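Local coordinates for exocyst complex component EXO70 (Saccharomyces cerevisiae, PDB 2B1E), which acts in the secretory pathway as part of the exocyst, the complex that tethers secretory vesicles to sites of exocytosis, and contributes to exocyst assembly, at residues A[88-93]-A[137-142]; A[485-490]-A[545-550]; A[532-537]-A[550-555]. One frame throughout, in Å; residues are numbered along the deposited sequence.

From the N terminus, interaction 1 comes first: helix 66-94 meets helix 136-155, closing a loop of 43 residues that is more than half helical. The chain runs on along the rod to the far side of its centre, about 111 Å away between the centres of interactions 1 and 2. There helices 483-504 and 512-537 follow one another. Interaction 2 brings the loop 545-550 back to helix 483-504, closing 54 residues; interaction 3 sets helix 512-537 against the start of helix 552-563, closing 12. Their segments interleave in sequence, so the two loops cross; they share Y550, and F490 packs on F533 between them. Together they tie the last three helices to the loop before the final one.

Interaction 1. Residues A[88-93]-A[137-142]; sequences VYFISI and SIIQDI
F90 presents one face of its ring to I139 and its rim to I142, and these three residues account for most of the surface hidden where helix 66-94 meets helix 136-155. The CD1 methyl of I139 lies over the F90 ring, 3.8 Å from the centroid and displaced toward the CD2-CE2 side, a CH-pi contact; its closest approach is 3.5 Å to F90 CD2. The ring is carried across to the other helix because F90 CG stands anti to the backbone N (chi1 -174°). In I139 the branch bearing CD1 takes the same first torsion and then folds at chi2 (65°), which lays its methyl on the aromatic face.

I142, one turn further along, uses its CG2 methyl twice. This methyl sits in the plane of the F90 ring at the edge, 3.9 Å from F90 CD2, and also meets I91, whose CG1 is 3.6 Å from I142 CG2. The side chains of I91 and I142 cross at about a right angle, and the one methyl touches both I91 CG1 and the phenyl rim. With an alanine at F90, I139 CD1 would probably lose the face it rests on and I142 CG2 one of its two neighbours.

The short helical segments run in broadly the same direction, 29° apart, with axes 11.3 Å from each other at closest approach. Helix 117-132 also reaches F90 through L123 and I126, so the ring is shared among three helices. On the far side of helix 136-155, Q140 NE2 hydrogen-bonds Q215 of helix 209-233. Every atom pair that meets between the segments is carbon on carbon, which implies cohesion by shape and burial of apolar surface, with the CH-pi contact probably the one element sensitive to orientation.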
loop_
_atom_site.group_PDB
_atom_site.type_symbol
_atom_site.label_atom_id
_atom_site.label_comp_id
_atom_site.label_asym_id
_atom_site.label_seq_id
_atom_site.Cartn_x
_atom_site.Cartn_y
_atom_site.Cartn_z
ATOM N N VAL A 88 21.891 -30.064 32.929
ATOM C CA VAL A 88 23.049 -29.844 32.057
ATOM C C VAL A 88 22.818 -30.567 30.726
ATOM O O VAL A 88 23.036 -30.022 29.638
ATOM C CB VAL A 88 24.358 -30.414 32.701
ATOM C CG1 VAL A 88 25.500 -30.368 31.685
ATOM C CG2 VAL A 88 24.723 -29.608 33.932
ATOM N N TYR A 89 22.370 -31.807 30.831
ATOM C CA TYR A 89 22.105 -32.647 29.667
ATOM C C TYR A 89 20.996 -32.044 28.797
ATOM O O TYR A 89 21.073 -32.068 27.565
ATOM C CB TYR A 89 21.688 -34.043 30.138
ATOM C CG TYR A 89 21.771 -35.115 29.078
ATOM C CD1 TYR A 89 22.983 -35.729 28.778
ATOM C CD2 TYR A 89 20.629 -35.542 28.403
ATOM C CE1 TYR A 89 23.060 -36.751 27.834
ATOM C CE2 TYR A 89 20.688 -36.554 27.466
ATOM C CZ TYR A 89 21.910 -37.160 27.187
ATOM O OH TYR A 89 21.964 -38.190 26.289
ATOM N N PHE A 90 19.958 -31.537 29.455
ATOM C CA PHE A 90 18.815 -30.909 28.792
ATOM C C PHE A 90 19.287 -29.693 27.982
ATOM O O PHE A 90 18.988 -29.554 26.790
ATOM C CB PHE A 90 17.807 -30.468 29.864
ATOM C CG PHE A 90 16.499 -29.925 29.322
ATOM C CD1 PHE A 90 15.537 -30.777 28.774
ATOM C CD2 PHE A 90 16.198 -28.565 29.436
ATOM C CE1 PHE A 90 14.289 -30.279 28.356
ATOM C CE2 PHE A 90 14.957 -28.058 29.021
ATOM C CZ PHE A 90 14.003 -28.920 28.481
ATOM N N ILE A 91 20.023 -28.819 28.650
ATOM C CA ILE A 91 20.548 -27.600 28.044
ATOM C C ILE A 91 21.515 -27.931 26.902
ATOM O O ILE A 91 21.565 -27.242 25.881
ATOM C CB ILE A 91 21.273 -26.751 29.120
ATOM C CG1 ILE A 91 20.248 -26.212 30.133
ATOM C CG2 ILE A 91 22.006 -25.603 28.475
ATOM C CD1 ILE A 91 20.874 -25.543 31.364
ATOM N N SER A 92 22.283 -28.994 27.074
ATOM C CA SER A 92 23.223 -29.382 26.043
ATOM C C SER A 92 22.499 -29.776 24.749
ATOM O O SER A 92 22.879 -29.344 23.662
ATOM C CB SER A 92 24.085 -30.543 26.539
ATOM O OG SER A 92 24.961 -30.957 25.521
ATOM N N ILE A 93 21.462 -30.601 24.865
ATOM C CA ILE A 93 20.709 -31.021 23.689
ATOM C C ILE A 93 20.105 -29.802 22.999
ATOM O O ILE A 93 20.167 -29.670 21.772
ATOM C CB ILE A 93 19.573 -31.994 24.065
ATOM C CG1 ILE A 93 20.161 -33.319 24.541
ATOM C CG2 ILE A 93 18.670 -32.244 22.869
ATOM C CD1 ILE A 93 19.120 -34.346 24.937
ATOM N N SER A 137 7.857 -25.181 36.424
ATOM C CA SER A 137 8.185 -23.815 36.013
ATOM C C SER A 137 9.679 -23.638 35.791
ATOM O O SER A 137 10.101 -22.947 34.866
ATOM C CB SER A 137 7.687 -22.791 37.047
ATOM O OG SER A 137 8.426 -22.867 38.258
ATOM N N ILE A 138 10.474 -24.284 36.632
ATOM C CA ILE A 138 11.929 -24.205 36.549
ATOM C C ILE A 138 12.483 -24.740 35.222
ATOM O O ILE A 138 13.266 -24.068 34.546
ATOM C CB ILE A 138 12.571 -24.984 37.730
ATOM C CG1 ILE A 138 12.009 -24.463 39.056
ATOM C CG2 ILE A 138 14.082 -24.825 37.712
ATOM C CD1 ILE A 138 12.311 -25.341 40.254
ATOM N N ILE A 139 12.080 -25.945 34.835
ATOM C CA ILE A 139 12.586 -26.500 33.583
ATOM C C ILE A 139 11.969 -25.757 32.395
ATOM O O ILE A 139 12.575 -25.655 31.325
ATOM C CB ILE A 139 12.319 -28.039 33.497
ATOM C CG1 ILE A 139 13.106 -28.636 32.331
ATOM C CG2 ILE A 139 10.844 -28.323 33.337
ATOM C CD1 ILE A 139 14.600 -28.543 32.507
ATOM N N GLN A 140 10.776 -25.205 32.587
ATOM C CA GLN A 140 10.131 -24.455 31.515
ATOM C C GLN A 140 10.916 -23.161 31.245
ATOM O O GLN A 140 11.135 -22.801 30.087
ATOM C CB GLN A 140 8.681 -24.129 31.888
ATOM C CG GLN A 140 7.897 -23.459 30.775
ATOM C CD GLN A 140 6.451 -23.219 31.160
ATOM O OE1 GLN A 140 5.760 -24.137 31.601
ATOM N NE2 GLN A 140 5.986 -21.983 30.990
ATOM N N ASP A 141 11.342 -22.476 32.311
ATOM C CA ASP A 141 12.129 -21.245 32.164
ATOM C C ASP A 141 13.458 -21.525 31.452
ATOM O O ASP A 141 13.936 -20.700 30.671
ATOM C CB ASP A 141 12.404 -20.593 33.523
ATOM C CG ASP A 141 11.141 -20.039 34.182
ATOM O OD1 ASP A 141 10.218 -19.594 33.462
ATOM O OD2 ASP A 141 11.084 -20.036 35.430
ATOM N N ILE A 142 14.047 -22.687 31.717
ATOM C CA ILE A 142 15.295 -23.082 31.062
ATOM C C ILE A 142 15.027 -23.313 29.576
ATOM O O ILE A 142 15.778 -22.835 28.717
ATOM C CB ILE A 142 15.886 -24.373 31.703
ATOM C CG1 ILE A 142 16.496 -24.035 33.059
ATOM C CG2 ILE A 142 16.978 -24.975 30.798
ATOM C CD1 ILE A 142 16.771 -25.235 33.939
#

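Interaction 2. Residues A[485-490]-A[545-550]; sequences QIKEKF and RKHIKY
H547 is the first residue of the 545-550 loop to touch helix 483-504, and it meets K487. The aliphatic part of the lysine does the work: K487 CD comes to the edge of the imidazole, near its plane, 3.6 Å from H547 CD2, and lies nearly as close to the histidine CB. Beyond CD the lysine kinks at both chi3 and chi4, carrying its ammonium group to a salt bridge with E484 on the same helix. K487 NZ stays 5.7 Å from H547 NE2, so the two residues meet through carbon and not through their polar ends. The imidazole has an aromatic neighbour too, since it stacks with F541, which K487 also touches.

I548 follows, and its branches come down on the ring of the buried F490. I548 CG1 stands over the centre of the F490 ring, 3.8 Å from its centroid and 4° off the normal, a CH-pi contact. The methyls spread to different parts of the rim: I548 CD1 is 3.6 Å from F490 CZ, while I548 CG2 lies 3.7 Å from both CD1 and CE1 of that ring. CG1 and the two methyls thus spread over one face of the ring. I486 CG2, a helical turn earlier, lies at the ring's edge and in its plane, and F533 of helix 512-537 meets the ring with the planes at about 30°.

Past I548 the loop attaches by polar groups. K549 NZ makes a salt bridge to E498 OE2 on helix 483-504, and Y550 OH hydrogen-bonds the same carboxylate oxygen. The arrangement is that of a helical bundle whose connecting loop folds back over its helices: here the link between helices 512-537 and 552-563 is laid on helix 483-504, near the C-terminal end of the Exo70 rod.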
loop_
_atom_site.group_PDB
_atom_site.type_symbol
_atom_site.label_atom_id
_atom_site.label_comp_id
_atom_site.label_asym_id
_atom_site.label_seq_id
_atom_site.Cartn_x
_atom_site.Cartn_y
_atom_site.Cartn_z
ATOM N N GLN A 485 -28.213 46.826 -44.942
ATOM C CA GLN A 485 -28.299 46.081 -43.688
ATOM C C GLN A 485 -27.831 44.639 -43.887
ATOM O O GLN A 485 -27.307 44.007 -42.970
ATOM C CB GLN A 485 -29.737 46.094 -43.158
ATOM C CG GLN A 485 -29.885 45.571 -41.731
ATOM C CD GLN A 485 -29.104 46.397 -40.719
ATOM O OE1 GLN A 485 -27.873 46.454 -40.760
ATOM N NE2 GLN A 485 -29.820 47.047 -39.805
ATOM N N ILE A 486 -28.026 44.126 -45.095
ATOM C CA ILE A 486 -27.608 42.768 -45.400
ATOM C C ILE A 486 -26.086 42.681 -45.518
ATOM O O ILE A 486 -25.474 41.782 -44.952
ATOM C CB ILE A 486 -28.286 42.270 -46.689
ATOM C CG1 ILE A 486 -29.796 42.182 -46.448
ATOM C CG2 ILE A 486 -27.732 40.895 -47.092
ATOM C CD1 ILE A 486 -30.622 42.031 -47.695
ATOM N N LYS A 487 -25.466 43.604 -46.244
ATOM C CA LYS A 487 -24.012 43.563 -46.366
ATOM C C LYS A 487 -23.400 43.676 -44.972
ATOM O O LYS A 487 -22.409 43.019 -44.659
ATOM C CB LYS A 487 -23.493 44.702 -47.245
ATOM C CG LYS A 487 -23.795 44.532 -48.722
ATOM C CD LYS A 487 -23.029 45.541 -49.567
ATOM C CE LYS A 487 -23.405 46.973 -49.215
ATOM N NZ LYS A 487 -24.860 47.224 -49.411
ATOM N N GLU A 488 -24.002 44.513 -44.137
ATOM C CA GLU A 488 -23.512 44.693 -42.786
ATOM C C GLU A 488 -23.544 43.369 -42.032
ATOM O O GLU A 488 -22.649 43.092 -41.235
ATOM C CB GLU A 488 -24.348 45.732 -42.043
ATOM C CG GLU A 488 -23.887 45.959 -40.616
ATOM C CD GLU A 488 -22.508 46.593 -40.534
ATOM O OE1 GLU A 488 -21.875 46.503 -39.457
ATOM O OE2 GLU A 488 -22.059 47.193 -41.540
ATOM N N LYS A 489 -24.563 42.542 -42.272
ATOM C CA LYS A 489 -24.616 41.262 -41.568
ATOM C C LYS A 489 -23.444 40.383 -41.987
ATOM O O LYS A 489 -22.859 39.688 -41.157
ATOM C CB LYS A 489 -25.929 40.518 -41.837
ATOM C CG LYS A 489 -27.157 41.159 -41.202
ATOM C CD LYS A 489 -28.391 40.287 -41.407
ATOM C CE LYS A 489 -29.676 41.083 -41.180
ATOM N NZ LYS A 489 -29.736 41.688 -39.820
ATOM N N PHE A 490 -23.106 40.405 -43.274
ATOM C CA PHE A 490 -21.989 39.597 -43.761
ATOM C C PHE A 490 -20.680 40.165 -43.226
ATOM O O PHE A 490 -19.780 39.427 -42.817
ATOM C CB PHE A 490 -21.958 39.594 -45.288
ATOM C CG PHE A 490 -22.887 38.601 -45.914
ATOM C CD1 PHE A 490 -22.475 37.288 -46.138
ATOM C CD2 PHE A 490 -24.176 38.975 -46.287
ATOM C CE1 PHE A 490 -23.342 36.353 -46.728
ATOM C CE2 PHE A 490 -25.046 38.058 -46.874
ATOM C CZ PHE A 490 -24.633 36.745 -47.096
ATOM N N ARG A 545 -20.766 38.157 -55.672
ATOM C CA ARG A 545 -19.310 38.193 -55.575
ATOM C C ARG A 545 -18.776 39.574 -55.194
ATOM O O ARG A 545 -17.708 39.689 -54.600
ATOM C CB ARG A 545 -18.673 37.792 -56.907
ATOM C CG ARG A 545 -18.926 36.371 -57.362
ATOM C CD ARG A 545 -18.200 36.118 -58.683
ATOM N NE ARG A 545 -18.381 34.756 -59.186
ATOM C CZ ARG A 545 -19.550 34.239 -59.558
ATOM N NH1 ARG A 545 -20.659 34.969 -59.486
ATOM N NH2 ARG A 545 -19.609 32.991 -60.006
ATOM N N LYS A 546 -19.517 40.621 -55.541
ATOM C CA LYS A 546 -19.083 41.981 -55.243
ATOM C C LYS A 546 -19.471 42.512 -53.871
ATOM O O LYS A 546 -18.971 43.553 -53.450
ATOM C CB LYS A 546 -19.612 42.940 -56.314
ATOM C CG LYS A 546 -18.984 42.737 -57.679
ATOM C CD LYS A 546 -19.552 43.689 -58.715
ATOM C CE LYS A 546 -18.632 43.762 -59.929
ATOM N NZ LYS A 546 -18.299 42.409 -60.464
ATOM N N HIS A 547 -20.345 41.804 -53.160
ATOM C CA HIS A 547 -20.779 42.286 -51.854
ATOM C C HIS A 547 -20.646 41.271 -50.738
ATOM O O HIS A 547 -20.836 41.593 -49.568
ATOM C CB HIS A 547 -22.227 42.769 -51.941
ATOM C CG HIS A 547 -22.465 43.726 -53.066
ATOM N ND1 HIS A 547 -22.578 43.318 -54.376
ATOM C CD2 HIS A 547 -22.556 45.076 -53.082
ATOM C CE1 HIS A 547 -22.728 44.375 -55.153
ATOM N NE2 HIS A 547 -22.718 45.455 -54.392
ATOM N N ILE A 548 -20.322 40.042 -51.106
ATOM C CA ILE A 548 -20.152 38.977 -50.135
ATOM C C ILE A 548 -18.746 38.415 -50.306
ATOM O O ILE A 548 -18.430 37.798 -51.316
ATOM C CB ILE A 548 -21.198 37.878 -50.358
ATOM C CG1 ILE A 548 -22.595 38.434 -50.065
ATOM C CG2 ILE A 548 -20.896 36.689 -49.467
ATOM C CD1 ILE A 548 -23.729 37.510 -50.498
ATOM N N LYS A 549 -17.903 38.627 -49.301
ATOM C CA LYS A 549 -16.517 38.171 -49.360
ATOM C C LYS A 549 -16.309 36.677 -49.604
ATOM O O LYS A 549 -15.492 36.293 -50.446
ATOM C CB LYS A 549 -15.779 38.592 -48.076
ATOM C CG LYS A 549 -14.268 38.386 -48.112
ATOM C CD LYS A 549 -13.580 39.051 -46.921
ATOM C CE LYS A 549 -12.070 38.881 -46.981
ATOM N NZ LYS A 549 -11.388 39.608 -45.868
ATOM N N TYR A 550 -17.045 35.833 -48.885
ATOM C CA TYR A 550 -16.881 34.388 -49.017
ATOM C C TYR A 550 -18.086 33.593 -49.499
ATOM O O TYR A 550 -19.206 33.786 -49.017
ATOM C CB TYR A 550 -16.476 33.766 -47.672
ATOM C CG TYR A 550 -15.263 34.353 -46.999
ATOM C CD1 TYR A 550 -13.975 34.001 -47.398
ATOM C CD2 TYR A 550 -15.401 35.231 -45.925
ATOM C CE1 TYR A 550 -12.853 34.505 -46.732
ATOM C CE2 TYR A 550 -14.293 35.738 -45.260
ATOM C CZ TYR A 550 -13.026 35.370 -45.662
ATOM O OH TYR A 550 -11.934 35.852 -44.978
#

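Interaction 3. Residues A[532-537]-A[550-555]; sequences RFYSRY and YTPDEL
Y534 swings its ring out from helix 512-537 toward P552 and T551 because CG lies anti to the backbone N (chi1 176°), and chi2 near a right angle turns a face of the ring to P552. That face meets the pyrrolidine. P552 CD sits over its centre, 3.4 Å from the centroid of the Y534 ring and 10° off the normal, a close CH-pi contact. P552 CG follows toward one side of the ring, 3.7 Å from Y534 CD2, and the two side chains cross at about a right angle.

Further out, the phenol lies alongside T551, both side chains pointing the same way. Y534 OH is 3.7 Å from T551 CG2, a van der Waals contact with the methyl; the threonine hydroxyl is turned elsewhere. The T551 chi1 of 58° places OG1 between the backbone N and the carbonyl carbon, facing into the first turn of helix 552-563.

That turn opens with a capping box. T551 at the N-cap accepts from the backbone of E554 through OG1 (E554 N to T551 OG1, 3.1 Å), and E554 returns the bond with its carboxylate (T551 N to E554 OE2, 2.9 Å). This second bond reaches OE2 from above the carboxylate plane. The reciprocal pair occupies two backbone N-H groups at the helix start, and P552, as the first helical residue, has no N-H to satisfy.

Y550 precedes the cap and brings its carbonyl oxygen near Y534, with Y550 O 3.8 Å from Y534 CD1. The same oxygen accepts a hydrogen bond from Y530 OH, one turn earlier on helix 512-537. The Y550 ring takes no part in the Y534 contact; L555 CD1 lies over one of its faces.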
loop_
_atom_site.group_PDB
_atom_site.type_symbol
_atom_site.label_atom_id
_atom_site.label_comp_id
_atom_site.label_asym_id
_atom_site.label_seq_id
_atom_site.Cartn_x
_atom_site.Cartn_y
_atom_site.Cartn_z
ATOM N N ARG A 532 -26.657 28.183 -45.102
ATOM C CA ARG A 532 -28.050 28.620 -44.996
ATOM C C ARG A 532 -28.153 30.144 -45.047
ATOM O O ARG A 532 -29.045 30.701 -45.691
ATOM C CB ARG A 532 -28.658 28.095 -43.692
ATOM C CG ARG A 532 -28.855 26.588 -43.686
ATOM C CD ARG A 532 -29.024 26.024 -42.290
ATOM N NE ARG A 532 -29.128 24.570 -42.366
ATOM C CZ ARG A 532 -28.712 23.734 -41.425
ATOM N NH1 ARG A 532 -28.160 24.193 -40.312
ATOM N NH2 ARG A 532 -28.827 22.428 -41.614
ATOM N N PHE A 533 -27.240 30.811 -44.354
ATOM C CA PHE A 533 -27.197 32.273 -44.310
ATOM C C PHE A 533 -26.895 32.836 -45.704
ATOM O O PHE A 533 -27.567 33.760 -46.184
ATOM C CB PHE A 533 -26.110 32.698 -43.306
ATOM C CG PHE A 533 -25.809 34.169 -43.299
ATOM C CD1 PHE A 533 -26.803 35.100 -43.029
ATOM C CD2 PHE A 533 -24.506 34.620 -43.512
ATOM C CE1 PHE A 533 -26.508 36.465 -42.966
ATOM C CE2 PHE A 533 -24.203 35.976 -43.450
ATOM C CZ PHE A 533 -25.204 36.899 -43.177
ATOM N N TYR A 534 -25.876 32.275 -46.346
ATOM C CA TYR A 534 -25.474 32.701 -47.685
ATOM C C TYR A 534 -26.619 32.462 -48.666
ATOM O O TYR A 534 -26.940 33.319 -49.479
ATOM C CB TYR A 534 -24.238 31.910 -48.127
ATOM C CG TYR A 534 -23.756 32.185 -49.540
ATOM C CD1 TYR A 534 -22.842 33.211 -49.808
ATOM C CD2 TYR A 534 -24.186 31.396 -50.602
ATOM C CE1 TYR A 534 -22.365 33.431 -51.114
ATOM C CE2 TYR A 534 -23.720 31.608 -51.901
ATOM C CZ TYR A 534 -22.812 32.620 -52.148
ATOM O OH TYR A 534 -22.351 32.810 -53.428
ATOM N N SER A 535 -27.239 31.294 -48.584
ATOM C CA SER A 535 -28.338 30.970 -49.487
ATOM C C SER A 535 -29.541 31.891 -49.270
ATOM O O SER A 535 -30.240 32.255 -50.209
ATOM C CB SER A 535 -28.761 29.518 -49.283
ATOM O OG SER A 535 -29.845 29.183 -50.133
ATOM N N ARG A 536 -29.763 32.279 -48.025
ATOM C CA ARG A 536 -30.887 33.138 -47.687
ATOM C C ARG A 536 -30.734 34.561 -48.234
ATOM O O ARG A 536 -31.722 35.200 -48.626
ATOM C CB ARG A 536 -31.053 33.177 -46.161
ATOM C CG ARG A 536 -32.262 33.971 -45.663
ATOM C CD ARG A 536 -32.321 34.055 -44.126
ATOM N NE ARG A 536 -32.722 32.803 -43.480
ATOM C CZ ARG A 536 -31.883 31.898 -42.979
ATOM N NH1 ARG A 536 -30.566 32.087 -43.036
ATOM N NH2 ARG A 536 -32.364 30.797 -42.413
ATOM N N TYR A 537 -29.500 35.050 -48.294
ATOM C CA TYR A 537 -29.268 36.421 -48.738
ATOM C C TYR A 537 -28.441 36.683 -49.995
ATOM O O TYR A 537 -28.326 37.833 -50.416
ATOM C CB TYR A 537 -28.623 37.209 -47.606
ATOM C CG TYR A 537 -29.462 37.331 -46.362
ATOM C CD1 TYR A 537 -29.094 36.684 -45.181
ATOM C CD2 TYR A 537 -30.593 38.149 -46.344
ATOM C CE1 TYR A 537 -29.831 36.860 -44.004
ATOM C CE2 TYR A 537 -31.328 38.324 -45.189
ATOM C CZ TYR A 537 -30.947 37.688 -44.023
ATOM O OH TYR A 537 -31.679 37.909 -42.874
ATOM N N TYR A 550 -17.045 35.833 -48.885
ATOM C CA TYR A 550 -16.881 34.388 -49.017
ATOM C C TYR A 550 -18.086 33.593 -49.499
ATOM O O TYR A 550 -19.206 33.786 -49.017
ATOM C CB TYR A 550 -16.476 33.766 -47.672
ATOM C CG TYR A 550 -15.263 34.353 -46.999
ATOM C CD1 TYR A 550 -13.975 34.001 -47.398
ATOM C CD2 TYR A 550 -15.401 35.231 -45.925
ATOM C CE1 TYR A 550 -12.853 34.505 -46.732
ATOM C CE2 TYR A 550 -14.293 35.738 -45.260
ATOM C CZ TYR A 550 -13.026 35.370 -45.662
ATOM O OH TYR A 550 -11.934 35.852 -44.978
ATOM N N THR A 551 -17.852 32.689 -50.443
ATOM C CA THR A 551 -18.912 31.789 -50.879
ATOM C C THR A 551 -18.716 30.657 -49.870
ATOM O O THR A 551 -17.666 30.579 -49.216
ATOM C CB THR A 551 -18.678 31.232 -52.310
ATOM O OG1 THR A 551 -17.424 30.541 -52.362
ATOM C CG2 THR A 551 -18.687 32.359 -53.325
ATOM N N PRO A 552 -19.719 29.784 -49.692
ATOM C CA PRO A 552 -19.492 28.715 -48.721
ATOM C C PRO A 552 -18.240 27.897 -49.053
ATOM O O PRO A 552 -17.480 27.514 -48.162
ATOM C CB PRO A 552 -20.776 27.900 -48.807
ATOM C CG PRO A 552 -21.822 28.992 -49.056
ATOM C CD PRO A 552 -21.133 29.839 -50.110
ATOM N N ASP A 553 -18.027 27.633 -50.338
ATOM C CA ASP A 553 -16.860 26.860 -50.747
ATOM C C ASP A 553 -15.566 27.572 -50.374
ATOM O O ASP A 553 -14.578 26.931 -50.035
ATOM C CB ASP A 553 -16.882 26.583 -52.257
ATOM C CG ASP A 553 -17.869 25.497 -52.634
ATOM O OD1 ASP A 553 -18.343 24.791 -51.716
ATOM O OD2 ASP A 553 -18.161 25.337 -53.846
ATOM N N GLU A 554 -15.567 28.899 -50.442
ATOM C CA GLU A 554 -14.366 29.647 -50.091
ATOM C C GLU A 554 -14.161 29.558 -48.585
ATOM O O GLU A 554 -13.040 29.379 -48.105
ATOM C CB GLU A 554 -14.499 31.104 -50.547
ATOM C CG GLU A 554 -14.245 31.270 -52.029
ATOM C CD GLU A 554 -14.689 32.612 -52.583
ATOM O OE1 GLU A 554 -14.324 32.908 -53.736
ATOM O OE2 GLU A 554 -15.409 33.364 -51.892
ATOM N N LEU A 555 -15.253 29.677 -47.837
ATOM C CA LEU A 555 -15.182 29.600 -46.392
ATOM C C LEU A 555 -14.676 28.217 -46.017
ATOM O O LEU A 555 -13.839 28.070 -45.137
ATOM C CB LEU A 555 -16.561 29.829 -45.777
ATOM C CG LEU A 555 -16.491 30.278 -44.316
ATOM C CD1 LEU A 555 -15.855 31.666 -44.266
ATOM C CD2 LEU A 555 -17.883 30.316 -43.706
#